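Local coordinates for ethanolamine kinase Pv091845 (Plasmodium vivax, PDB 2QG7), which probably phosphorylates ethanolamine, the first step of phosphatidylethanolamine synthesis, at residues D146-R151 / F352-P357; R151-K156 / Q223-V228; I120-I125 / R139-K144. All coordinates share one frame; numbering follows the deposited sequence.

Interaction 1 of 3, residues D146-R151 / F352-P357; sequences DEIINR and FEYSCP
With CG1 anti to its carbonyl carbon (chi1 -61°) and the chain extended beyond, Ile149 drives its CD1 methyl at Glu353, whose CG is folded between its own N and carbonyl carbon (chi1 56°). That fold carries the extended glutamate chain across the methyl at a slant, so that CD1 lies 3.4 Å from Glu353 OE2 and 3.5 Å from Glu353 CD. A branched aliphatic suits this buried place: CD1 covers the acid, while CG2 of the same residue lies over one face of the Arg151 guanidinium, displaced toward its rim. Arg151 NH2 stands 4.3 Å from Glu353 OE2, beyond salt-bridge range; its salt bridge is to Glu154, and OE2 receives a weak hydrogen bond from Asn122 ND2. Phe352 and Glu353 belong to an Asp-Phe-Glu sequence that probably corresponds to the DFG motif of protein kinases, and the 146-151 loop leads from strand 136-141 into helix 151-163, with Asn150 at the N-cap position. The next residue after Glu353, Tyr354, makes a T-shaped (edge-to-face) contact with Trp421 of helix 413-430, while its hydroxyl oxygen lies 3.8 Å from Ile148 CD1. The tyrosine also touches Cys295 and Asp296. Ile149 CG1 makes a looser approach to Tyr354 CE2, at 4.4 Å. Ile148, in turn, packs on Trp424 and Gln428 of helix 413-430.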
loop_
_atom_site.group_PDB
_atom_site.type_symbol
_atom_site.label_atom_id
_atom_site.label_comp_id
_atom_site.label_asym_id
_atom_site.label_seq_id
_atom_site.Cartn_x
_atom_site.Cartn_y
_atom_site.Cartn_z
ATOM N N ASP D 146 18.909 17.798 9.504
ATOM C CA ASP D 146 18.467 18.743 10.543
ATOM C C ASP D 146 16.947 18.706 10.672
ATOM O O ASP D 146 16.399 18.751 11.791
ATOM C CB ASP D 146 18.946 20.177 10.232
ATOM C CG ASP D 146 20.465 20.334 10.352
ATOM O OD1 ASP D 146 21.070 19.640 11.218
ATOM O OD2 ASP D 146 21.054 21.145 9.587
ATOM N N GLU D 147 16.279 18.605 9.519
ATOM C CA GLU D 147 14.817 18.575 9.456
ATOM C C GLU D 147 14.206 17.424 10.297
ATOM O O GLU D 147 13.169 17.588 10.975
ATOM C CB GLU D 147 14.374 18.483 7.992
ATOM C CG GLU D 147 15.314 19.314 7.020
ATOM C CD GLU D 147 14.934 19.050 5.548
ATOM O OE1 GLU D 147 14.100 18.129 5.306
ATOM O OE2 GLU D 147 15.463 19.773 4.639
ATOM N N ILE D 148 14.879 16.274 10.263
ATOM C CA ILE D 148 14.393 15.078 10.933
ATOM C C ILE D 148 15.318 14.598 12.060
ATOM O O ILE D 148 14.858 13.918 12.994
ATOM C CB ILE D 148 14.144 13.950 9.922
ATOM C CG1 ILE D 148 15.388 13.723 9.045
ATOM C CG2 ILE D 148 12.922 14.295 9.063
ATOM C CD1 ILE D 148 15.652 12.240 8.732
ATOM N N ILE D 149 16.606 14.960 11.958
ATOM C CA ILE D 149 17.653 14.553 12.922
ATOM C C ILE D 149 18.385 15.752 13.554
ATOM O O ILE D 149 18.778 16.694 12.867
ATOM C CB ILE D 149 18.664 13.538 12.297
ATOM C CG1 ILE D 149 17.930 12.247 11.859
ATOM C CG2 ILE D 149 19.835 13.270 13.268
ATOM C CD1 ILE D 149 18.678 11.340 10.891
ATOM N N ASN D 150 18.534 15.716 14.870
ATOM C CA ASN D 150 19.328 16.702 15.598
ATOM C C ASN D 150 20.688 16.077 15.952
ATOM O O ASN D 150 20.784 15.253 16.874
ATOM C CB ASN D 150 18.572 17.127 16.859
ATOM C CG ASN D 150 19.053 18.441 17.428
ATOM O OD1 ASN D 150 20.266 18.742 17.403
ATOM N ND2 ASN D 150 18.088 19.230 17.985
ATOM N N ARG D 151 21.718 16.466 15.200
ATOM C CA ARG D 151 23.046 15.834 15.243
ATOM C C ARG D 151 23.777 16.058 16.554
ATOM O O ARG D 151 24.527 15.190 17.000
ATOM C CB ARG D 151 23.917 16.330 14.083
ATOM C CG ARG D 151 23.363 16.018 12.685
ATOM C CD ARG D 151 23.474 14.530 12.341
ATOM N NE ARG D 151 22.788 14.188 11.090
ATOM C CZ ARG D 151 22.437 12.948 10.734
ATOM N NH1 ARG D 151 21.811 12.746 9.570
ATOM N NH2 ARG D 151 22.701 11.905 11.539
ATOM N N PHE D 352 20.990 4.813 16.314
ATOM C CA PHE D 352 20.335 5.553 17.395
ATOM C C PHE D 352 20.121 7.007 17.021
ATOM O O PHE D 352 20.230 7.890 17.879
ATOM C CB PHE D 352 21.211 5.483 18.655
ATOM C CG PHE D 352 21.447 4.078 19.147
ATOM C CD1 PHE D 352 22.556 3.355 18.720
ATOM C CD2 PHE D 352 20.553 3.483 20.020
ATOM C CE1 PHE D 352 22.760 2.036 19.165
ATOM C CE2 PHE D 352 20.742 2.196 20.464
ATOM C CZ PHE D 352 21.849 1.465 20.028
ATOM N N GLU D 353 19.829 7.251 15.740
ATOM C CA GLU D 353 19.586 8.620 15.252
ATOM C C GLU D 353 18.287 9.239 15.748
ATOM O O GLU D 353 18.157 10.451 15.738
ATOM C CB GLU D 353 19.689 8.729 13.727
ATOM C CG GLU D 353 18.791 7.805 12.909
ATOM C CD GLU D 353 19.123 7.861 11.377
ATOM O OE1 GLU D 353 18.285 7.411 10.506
ATOM O OE2 GLU D 353 20.247 8.357 11.051
ATOM N N TYR D 354 17.337 8.405 16.186
ATOM C CA TYR D 354 16.076 8.916 16.722
ATOM C C TYR D 354 15.999 8.845 18.228
ATOM O O TYR D 354 15.042 9.338 18.808
ATOM C CB TYR D 354 14.869 8.242 16.072
ATOM C CG TYR D 354 14.844 8.431 14.579
ATOM C CD1 TYR D 354 15.320 7.436 13.727
ATOM C CD2 TYR D 354 14.376 9.614 14.018
ATOM C CE1 TYR D 354 15.309 7.609 12.368
ATOM C CE2 TYR D 354 14.370 9.797 12.660
ATOM C CZ TYR D 354 14.831 8.795 11.846
ATOM O OH TYR D 354 14.831 8.985 10.485
ATOM N N SER D 355 17.019 8.255 18.846
ATOM C CA SER D 355 17.070 8.039 20.297
ATOM C C SER D 355 16.983 9.294 21.120
ATOM O O SER D 355 17.744 10.252 20.931
ATOM C CB SER D 355 18.306 7.253 20.677
ATOM O OG SER D 355 18.224 5.975 20.087
ATOM N N CYS D 356 16.017 9.282 22.025
ATOM C CA CYS D 356 15.804 10.384 22.946
ATOM C C CYS D 356 14.858 9.913 24.019
ATOM O O CYS D 356 14.380 8.766 23.980
ATOM C CB CYS D 356 15.253 11.620 22.234
ATOM S SG CYS D 356 13.770 11.295 21.256
ATOM N N PRO D 357 14.670 10.742 25.049
ATOM C CA PRO D 357 13.773 10.374 26.150
ATOM C C PRO D 357 12.294 10.404 25.769
ATOM O O PRO D 357 11.772 11.430 25.428
ATOM C CB PRO D 357 14.115 11.406 27.227
ATOM C CG PRO D 357 15.446 12.044 26.769
ATOM C CD PRO D 357 15.391 12.006 25.311
#

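Interaction 2 of 3, residues R151-K156 / Q223-V228; sequences REREKK and QVTQKV
Thr225 lays its CG2 methyl against the aliphatic parts of Glu152 and Lys156, one helical turn apart on helix 151-163: CG2 is 4.1 Å from Glu152 CB and equally far from Lys156 CE. Its hydroxyl lies between the backbone N and carbonyl carbon (chi1 50°), so that OG1 comes within 3.4 Å of Arg153 CB. A threonine suits this spot because the methyl can meet carbon while the hydroxyl, turned back, bonds to Leu222 O of its own helix. Arg153 crosses Thr225 at about a right angle and then bends twice, at chi2 and chi3, which swings its guanidinium round to Gln226. There NE and NH1 grip one atom side-on. The bond from Arg153 NE to Gln226 OE1 measures 2.5 Å, so short that its exact length is doubtful; its angle at the hydrogen is 154°. The bond from Arg153 NH1 to the same OE1 is 2.9 Å and more bent. The oxygen lies close to the guanidinium plane, yet the amide plane is turned 48° from it. The contact joins the first turn of helix 151-163 to the last turn of helix 216-226, where Lys227 leaves helical geometry with a positive phi and Gln223 O receives both Lys227 N and Val228 N. With two donors of a cationic group on OE1, the amide is probably polarised, and its oxygen rather than its nitrogen is held toward the arginine.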
loop_
_atom_site.group_PDB
_atom_site.type_symbol
_atom_site.label_atom_id
_atom_site.label_comp_id
_atom_site.label_asym_id
_atom_site.label_seq_id
_atom_site.Cartn_x
_atom_site.Cartn_y
_atom_site.Cartn_z
ATOM N N ARG D 151 21.718 16.466 15.200
ATOM C CA ARG D 151 23.046 15.834 15.243
ATOM C C ARG D 151 23.777 16.058 16.554
ATOM O O ARG D 151 24.527 15.190 17.000
ATOM C CB ARG D 151 23.917 16.330 14.083
ATOM C CG ARG D 151 23.363 16.018 12.685
ATOM C CD ARG D 151 23.474 14.530 12.341
ATOM N NE ARG D 151 22.788 14.188 11.090
ATOM C CZ ARG D 151 22.437 12.948 10.734
ATOM N NH1 ARG D 151 21.811 12.746 9.570
ATOM N NH2 ARG D 151 22.701 11.905 11.539
ATOM N N GLU D 152 23.552 17.229 17.152
ATOM C CA GLU D 152 24.153 17.625 18.421
ATOM C C GLU D 152 23.545 16.851 19.585
ATOM O O GLU D 152 24.231 16.488 20.537
ATOM C CB GLU D 152 23.989 19.134 18.647
ATOM C CG GLU D 152 24.560 20.020 17.520
ATOM C CD GLU D 152 23.478 20.490 16.516
ATOM O OE1 GLU D 152 22.345 20.848 16.945
ATOM O OE2 GLU D 152 23.764 20.526 15.287
ATOM N N ARG D 153 22.246 16.594 19.489
ATOM C CA ARG D 153 21.546 15.723 20.428
ATOM C C ARG D 153 21.901 14.232 20.199
ATOM O O ARG D 153 22.051 13.470 21.164
ATOM C CB ARG D 153 20.041 15.997 20.340
ATOM C CG ARG D 153 19.167 15.327 21.386
ATOM C CD ARG D 153 18.710 13.967 20.879
ATOM N NE ARG D 153 17.681 14.074 19.832
ATOM C CZ ARG D 153 17.564 13.209 18.813
ATOM N NH1 ARG D 153 16.574 13.386 17.935
ATOM N NH2 ARG D 153 18.450 12.172 18.662
ATOM N N GLU D 154 22.062 13.827 18.938
ATOM C CA GLU D 154 22.445 12.456 18.627
ATOM C C GLU D 154 23.831 12.107 19.174
ATOM O O GLU D 154 24.095 10.961 19.547
ATOM C CB GLU D 154 22.394 12.198 17.123
ATOM C CG GLU D 154 22.361 10.720 16.804
ATOM C CD GLU D 154 22.871 10.364 15.420
ATOM O OE1 GLU D 154 23.040 9.135 15.175
ATOM O OE2 GLU D 154 23.100 11.279 14.576
ATOM N N LYS D 155 24.695 13.128 19.217
ATOM C CA LYS D 155 26.088 13.027 19.640
ATOM C C LYS D 155 26.194 12.777 21.148
ATOM O O LYS D 155 26.982 11.926 21.599
ATOM C CB LYS D 155 26.836 14.299 19.233
ATOM C CG LYS D 155 28.353 14.150 19.196
ATOM C CD LYS D 155 29.056 15.359 18.604
ATOM C CE LYS D 155 29.164 16.467 19.646
ATOM N NZ LYS D 155 29.892 17.691 19.152
ATOM N N LYS D 156 25.378 13.498 21.909
ATOM C CA LYS D 156 25.294 13.346 23.355
ATOM C C LYS D 156 24.764 11.979 23.792
ATOM O O LYS D 156 25.361 11.332 24.677
ATOM C CB LYS D 156 24.430 14.453 23.934
ATOM C CG LYS D 156 25.025 15.842 23.780
ATOM C CD LYS D 156 24.180 16.916 24.500
ATOM C CE LYS D 156 24.733 18.313 24.249
ATOM N NZ LYS D 156 26.042 18.484 24.951
ATOM N N GLN D 223 17.439 18.977 26.388
ATOM C CA GLN D 223 16.392 20.005 26.274
ATOM C C GLN D 223 16.856 21.236 25.480
ATOM O O GLN D 223 16.102 21.741 24.649
ATOM C CB GLN D 223 15.908 20.453 27.660
ATOM C CG GLN D 223 14.970 19.489 28.383
ATOM C CD GLN D 223 14.734 19.893 29.844
ATOM O OE1 GLN D 223 15.225 20.984 30.301
ATOM N NE2 GLN D 223 13.985 19.013 30.586
ATOM N N VAL D 224 18.081 21.713 25.737
ATOM C CA VAL D 224 18.604 22.912 25.050
ATOM C C VAL D 224 18.902 22.716 23.548
ATOM O O VAL D 224 18.817 23.679 22.778
ATOM C CB VAL D 224 19.844 23.583 25.789
ATOM C CG1 VAL D 224 19.459 24.051 27.211
ATOM C CG2 VAL D 224 21.067 22.658 25.816
ATOM N N THR D 225 19.260 21.487 23.137
ATOM C CA THR D 225 19.575 21.204 21.717
ATOM C C THR D 225 18.319 21.123 20.839
ATOM O O THR D 225 18.349 21.514 19.669
ATOM C CB THR D 225 20.433 19.912 21.514
ATOM O OG1 THR D 225 19.841 18.802 22.221
ATOM C CG2 THR D 225 21.874 20.131 21.980
ATOM N N GLN D 226 17.221 20.630 21.420
ATOM C CA GLN D 226 15.970 20.388 20.691
ATOM C C GLN D 226 14.856 21.406 20.969
ATOM O O GLN D 226 13.902 21.502 20.185
ATOM C CB GLN D 226 15.457 18.971 20.981
ATOM C CG GLN D 226 16.084 17.882 20.105
ATOM C CD GLN D 226 15.147 16.698 19.862
ATOM O OE1 GLN D 226 15.634 15.533 19.642
ATOM N NE2 GLN D 226 13.792 16.994 19.904
ATOM N N LYS D 227 14.978 22.148 22.076
ATOM C CA LYS D 227 13.992 23.171 22.513
ATOM C C LYS D 227 12.757 22.553 23.194
ATOM O O LYS D 227 11.606 22.830 22.805
ATOM C CB LYS D 227 13.578 24.113 21.363
ATOM C CG LYS D 227 14.732 24.892 20.718
ATOM C CD LYS D 227 14.752 24.696 19.171
ATOM C CE LYS D 227 13.381 24.916 18.496
ATOM N NZ LYS D 227 13.459 24.633 17.022
ATOM N N VAL D 228 13.005 21.717 24.211
ATOM C CA VAL D 228 11.902 21.135 24.996
ATOM C C VAL D 228 11.812 21.818 26.394
ATOM O O VAL D 228 12.763 21.740 27.196
ATOM C CB VAL D 228 11.985 19.538 25.085
ATOM C CG1 VAL D 228 10.599 18.925 25.445
ATOM C CG2 VAL D 228 12.506 18.940 23.739
#

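Interaction 3 of 3, residues I120-I125 / R139-K144; sequences ITNILI and RLYGPK
Ile123 N gives a nearly straight hydrogen bond to Leu140 O (2.9 Å, 171° at the hydrogen), and Leu140 N returns one to Ile123 O. This antiparallel hydrogen-bonded pair is flanked by the non-hydrogen-bonded pairs Asn122 with Tyr141 and Leu124 with Arg139. On the face bearing these flanking residues, Arg139 runs alongside Leu124. Its CG is anti to the backbone N (chi1 -171°), and a bend at chi3 brings the guanidinium under the leucine methyl: Leu124 CD2 sits 3.8 Å above its plane, over the centre. Asn122 OD1 comes to the edge, 3.6 Å from Arg139 NH2, its amide almost perpendicular to the guanidinium; the salt bridge of Arg139 is to Glu180. The hairpin of strands 122-128 and 136-141 lies in the five-stranded antiparallel sheet of the kinase-like N-terminal lobe. On the opposite face, with Ile123, Ile125 and Leu140, packing against helix 84-98 is apolar: Ile125 CD1 meets Leu140 CD1 at 3.7 Å, and both residues touch Leu87. A CB on Gly142 would point toward Thr121 O and come too close, so glycine fits beside the weak Gly142 N to Thr121 O bond. Lys144 then lays its aliphatic chain against Thr121, CD to CG2 at 3.9 Å.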
loop_
_atom_site.group_PDB
_atom_site.type_symbol
_atom_site.label_atom_id
_atom_site.label_comp_id
_atom_site.label_asym_id
_atom_site.label_seq_id
_atom_site.Cartn_x
_atom_site.Cartn_y
_atom_site.Cartn_z
ATOM N N ILE D 120 18.121 3.633 5.473
ATOM C CA ILE D 120 17.547 4.188 4.234
ATOM C C ILE D 120 18.004 5.624 4.021
ATOM O O ILE D 120 18.134 6.071 2.877
ATOM C CB ILE D 120 15.960 4.086 4.118
ATOM C CG1 ILE D 120 15.242 4.599 5.388
ATOM C CG2 ILE D 120 15.507 2.641 3.678
ATOM C CD1 ILE D 120 13.735 4.790 5.222
ATOM N N THR D 121 18.263 6.333 5.118
ATOM C CA THR D 121 18.660 7.739 5.032
ATOM C C THR D 121 20.183 7.976 5.214
ATOM O O THR D 121 20.655 9.122 5.248
ATOM C CB THR D 121 17.814 8.612 6.000
ATOM O OG1 THR D 121 18.044 8.200 7.362
ATOM C CG2 THR D 121 16.322 8.474 5.652
ATOM N N ASN D 122 20.932 6.876 5.326
ATOM C CA ASN D 122 22.376 6.888 5.535
ATOM C C ASN D 122 23.008 5.995 4.486
ATOM O O ASN D 122 22.331 5.123 3.909
ATOM C CB ASN D 122 22.724 6.311 6.915
ATOM C CG ASN D 122 21.985 7.018 8.072
ATOM O OD1 ASN D 122 21.441 6.347 8.976
ATOM N ND2 ASN D 122 21.972 8.371 8.057
ATOM N N ILE D 123 24.303 6.227 4.245
ATOM C CA ILE D 123 25.131 5.299 3.469
ATOM C C ILE D 123 26.194 4.719 4.398
ATOM O O ILE D 123 26.917 5.476 5.064
ATOM C CB ILE D 123 25.782 5.990 2.259
ATOM C CG1 ILE D 123 24.699 6.744 1.470
ATOM C CG2 ILE D 123 26.523 4.972 1.398
ATOM C CD1 ILE D 123 25.208 7.903 0.572
ATOM N N LEU D 124 26.254 3.383 4.456
ATOM C CA LEU D 124 27.217 2.669 5.302
ATOM C C LEU D 124 28.326 1.983 4.515
ATOM O O LEU D 124 28.065 1.195 3.601
ATOM C CB LEU D 124 26.523 1.638 6.201
ATOM C CG LEU D 124 25.833 2.191 7.443
ATOM C CD1 LEU D 124 25.001 1.098 8.131
ATOM C CD2 LEU D 124 26.850 2.833 8.394
ATOM N N ILE D 125 29.567 2.282 4.893
ATOM C CA ILE D 125 30.709 1.725 4.193
ATOM C C ILE D 125 31.670 1.083 5.179
ATOM O O ILE D 125 32.239 1.763 6.053
ATOM C CB ILE D 125 31.451 2.755 3.275
ATOM C CG1 ILE D 125 30.457 3.542 2.396
ATOM C CG2 ILE D 125 32.552 2.053 2.427
ATOM C CD1 ILE D 125 29.948 4.855 3.048
ATOM N N ARG D 139 29.930 6.133 8.079
ATOM C CA ARG D 139 28.541 6.476 7.946
ATOM C C ARG D 139 28.445 7.878 7.375
ATOM O O ARG D 139 28.954 8.849 7.954
ATOM C CB ARG D 139 27.830 6.378 9.301
ATOM C CG ARG D 139 26.323 6.514 9.224
ATOM C CD ARG D 139 25.726 6.680 10.601
ATOM N NE ARG D 139 25.850 5.469 11.411
ATOM C CZ ARG D 139 25.041 4.408 11.336
ATOM N NH1 ARG D 139 25.263 3.365 12.130
ATOM N NH2 ARG D 139 24.015 4.371 10.476
ATOM N N LEU D 140 27.798 7.960 6.218
ATOM C CA LEU D 140 27.619 9.214 5.503
ATOM C C LEU D 140 26.147 9.559 5.538
ATOM O O LEU D 140 25.299 8.761 5.122
ATOM C CB LEU D 140 28.126 9.090 4.060
ATOM C CG LEU D 140 29.620 8.785 3.855
ATOM C CD1 LEU D 140 29.899 8.542 2.402
ATOM C CD2 LEU D 140 30.501 9.933 4.334
ATOM N N TYR D 141 25.847 10.744 6.059
ATOM C CA TYR D 141 24.462 11.190 6.224
ATOM C C TYR D 141 23.829 11.610 4.896
ATOM O O TYR D 141 24.534 12.074 3.988
ATOM C CB TYR D 141 24.371 12.351 7.229
ATOM C CG TYR D 141 25.167 12.200 8.520
ATOM C CD1 TYR D 141 25.299 10.950 9.155
ATOM C CD2 TYR D 141 25.758 13.328 9.124
ATOM C CE1 TYR D 141 26.017 10.825 10.329
ATOM C CE2 TYR D 141 26.475 13.214 10.307
ATOM C CZ TYR D 141 26.596 11.954 10.908
ATOM O OH TYR D 141 27.305 11.827 12.084
ATOM N N GLY D 142 22.498 11.450 4.793
ATOM C CA GLY D 142 21.740 11.969 3.641
ATOM C C GLY D 142 21.512 13.486 3.678
ATOM O O GLY D 142 22.127 14.202 4.487
ATOM N N PRO D 143 20.650 14.007 2.778
ATOM C CA PRO D 143 20.232 15.431 2.800
ATOM C C PRO D 143 19.053 15.696 3.769
ATOM O O PRO D 143 18.309 16.672 3.615
ATOM C CB PRO D 143 19.804 15.699 1.340
ATOM C CG PRO D 143 19.994 14.353 0.596
ATOM C CD PRO D 143 20.050 13.283 1.644
ATOM N N LYS D 144 18.897 14.814 4.757
ATOM C CA LYS D 144 17.852 14.917 5.769
ATOM C C LYS D 144 18.560 14.898 7.128
ATOM O O LYS D 144 18.494 13.919 7.878
ATOM C CB LYS D 144 16.876 13.741 5.622
ATOM C CG LYS D 144 16.426 13.454 4.156
ATOM C CD LYS D 144 16.530 11.944 3.829
ATOM C CE LYS D 144 16.007 11.591 2.425
ATOM N NZ LYS D 144 16.662 10.172 1.983
#

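In the fold
From the N terminus, interaction 3 comes first: 120-125 pairs with 139-144 and closes a short hairpin within the five-stranded sheet. The chain then enters 146-151, where interaction 1 opens a loop closed some 200 residues later at 352-357. Interaction 2 is nested inside that loop, joining helix 151-163 to helix 216-226, and the two contacts share Arg151. Asn150 ND2 also probably bonds Thr225 O, coupling them directly. Interaction 3 stands in series with both; it meets interaction 1 through Glu353, beside Thr121 and Asn122, and meets both other contacts through Arg151, which packs on Tyr141. Together the contacts tie the sheet to the helix that follows it, to helix 216-226 and to the 352-357 turn.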